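Local coordinates for protein yopT (Bacillus subtilis, PDB 2DLB) that is of unknown function, is encoded by the SPbeta prophage and forms a homodimer, at residues P23-S26 with E27-T31. Residues are numbered along the deposited sequence; the frame is centred on the assembly and turned at random.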
loop_
_atom_site.group_PDB
_atom_site.type_symbol
_atom_site.label_atom_id
_atom_site.label_comp_id
_atom_site.label_asym_id
_atom_site.label_seq_id
_atom_site.Cartn_x
_atom_site.Cartn_y
_atom_site.Cartn_z
ATOM N N PRO A 23 18.190 -4.926 -17.219
ATOM C CA PRO A 23 17.330 -5.030 -16.023
ATOM C C PRO A 23 17.917 -4.321 -14.825
ATOM O O PRO A 23 17.184 -3.849 -13.956
ATOM C CB PRO A 23 17.169 -6.550 -15.835
ATOM C CG PRO A 23 18.436 -7.129 -16.424
ATOM C CD PRO A 23 18.652 -6.262 -17.653
ATOM N N GLU A 24 19.250 -4.235 -14.748
ATOM C CA GLU A 24 19.882 -3.504 -13.660
ATOM C C GLU A 24 19.444 -2.033 -13.660
ATOM O O GLU A 24 19.093 -1.470 -12.618
ATOM C CB GLU A 24 21.403 -3.589 -13.721
ATOM C CG GLU A 24 21.981 -4.954 -13.472
ATOM C CD GLU A 24 22.146 -5.943 -14.573
ATOM O OE1 GLU A 24 21.540 -5.762 -15.652
ATOM O OE2 GLU A 24 22.855 -6.959 -14.337
ATOM N N VAL A 25 19.429 -1.382 -14.835
ATOM C CA VAL A 25 19.053 0.019 -14.898
ATOM C C VAL A 25 17.570 0.110 -14.626
ATOM O O VAL A 25 17.115 0.994 -13.907
ATOM C CB VAL A 25 19.440 0.667 -16.237
ATOM C CG1 VAL A 25 18.792 2.035 -16.328
ATOM C CG2 VAL A 25 20.970 0.699 -16.379
ATOM N N SER A 26 16.761 -0.827 -15.128
ATOM C CA SER A 26 15.327 -0.846 -14.826
ATOM C C SER A 26 15.068 -0.858 -13.334
ATOM O O SER A 26 14.223 -0.111 -12.807
ATOM C CB SER A 26 14.674 -2.058 -15.488
ATOM O OG SER A 26 13.265 -2.029 -15.267
ATOM N N GLU A 27 15.822 -1.712 -12.624
ATOM C CA GLU A 27 15.705 -1.773 -11.171
ATOM C C GLU A 27 16.147 -0.502 -10.461
ATOM O O GLU A 27 15.514 -0.063 -9.485
ATOM C CB GLU A 27 16.425 -3.011 -10.589
ATOM C CG GLU A 27 15.760 -4.317 -10.953
ATOM C CD GLU A 27 16.290 -5.559 -10.276
ATOM O OE1 GLU A 27 17.367 -5.476 -9.661
ATOM O OE2 GLU A 27 15.644 -6.636 -10.380
ATOM N N THR A 28 17.249 0.115 -10.915
ATOM C CA THR A 28 17.678 1.387 -10.320
ATOM C C THR A 28 16.599 2.437 -10.463
ATOM O O THR A 28 16.355 3.217 -9.517
ATOM C CB THR A 28 18.986 1.812 -11.025
ATOM O OG1 THR A 28 19.996 0.825 -10.764
ATOM C CG2 THR A 28 19.432 3.155 -10.520
ATOM N N LEU A 29 15.923 2.500 -11.611
ATOM C CA LEU A 29 14.859 3.477 -11.844
ATOM C C LEU A 29 13.693 3.246 -10.871
ATOM O O LEU A 29 13.210 4.187 -10.253
ATOM C CB LEU A 29 14.405 3.424 -13.300
ATOM C CG LEU A 29 15.349 3.901 -14.409
ATOM C CD1 LEU A 29 14.864 3.489 -15.797
ATOM C CD2 LEU A 29 15.517 5.404 -14.446
ATOM N N VAL A 30 13.211 1.999 -10.748
ATOM C CA VAL A 30 12.120 1.673 -9.855
ATOM C C VAL A 30 12.532 1.924 -8.425
ATOM O O VAL A 30 11.738 2.425 -7.603
ATOM C CB VAL A 30 11.695 0.175 -10.025
ATOM C CG1 VAL A 30 10.873 -0.342 -8.869
ATOM C CG2 VAL A 30 11.015 0.069 -11.398
ATOM N N THR A 31 13.775 1.611 -8.045
ATOM C CA THR A 31 14.248 1.826 -6.678
ATOM C C THR A 31 14.188 3.296 -6.317
ATOM O O THR A 31 13.735 3.672 -5.243
ATOM C CB THR A 31 15.660 1.256 -6.513
ATOM O OG1 THR A 31 15.583 -0.181 -6.667
ATOM C CG2 THR A 31 16.205 1.558 -5.130
#
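Pro23 O takes the amide of Glu27 at 2.9 Å from N to O, the first of four successive i to i+4 bonds that join 23-26 to 27-31 as one turn of helix follows the next. CG of Glu27 lies beside its own backbone N (chi1 -68°), which lays this methylene 3.4 Å from Pro23 O. The rest of the chain runs out extended, past Ile64, and OE2 ends in a hydrogen bond to Thr67 OG1 on strand 52-69. Glu24 O is bound by Thr28 N, and Thr28 OG1, held beside its own backbone N, stands 3.1 Å from Glu24 O. Val25 O receives Leu29 N almost straight on, with a C=O...N angle of 164°. On the exposed flank the two side chains barely meet: Val25 CG1 and Leu29 CD1 are 4.2 Å apart, while Leu29 CG rests 3.4 Å from Val25 O. Ser26 O closes the series with Val30 N at 3.1 Å, and Val30 CG2 lies close to the same oxygen. With chi1 at -176°, OG of buried Ser26 lies opposite the Ser26 N and next to the carbonyl carbon, where it is hydrogen-bonded to Asn18 OD1 and to Asn6 ND2 of the second subunit. Next in the chain, Glu27 O accepts from both N and OG1 of Thr31, one turn later; Thr31 OG1 is 2.8 Å from Glu27 O and lies above the carbonyl plane, on the opposite face from Thr31 N. Buried Val30 packs on Leu16 and on Ile8 of the second subunit, whereas Val25 and Thr28 are exposed. Such a ladder of backbone bonds marks the first turns of an alpha-helix, here helix 23-35, with one face set against strands 3-19 and 52-69 and the second subunit of the homodimer.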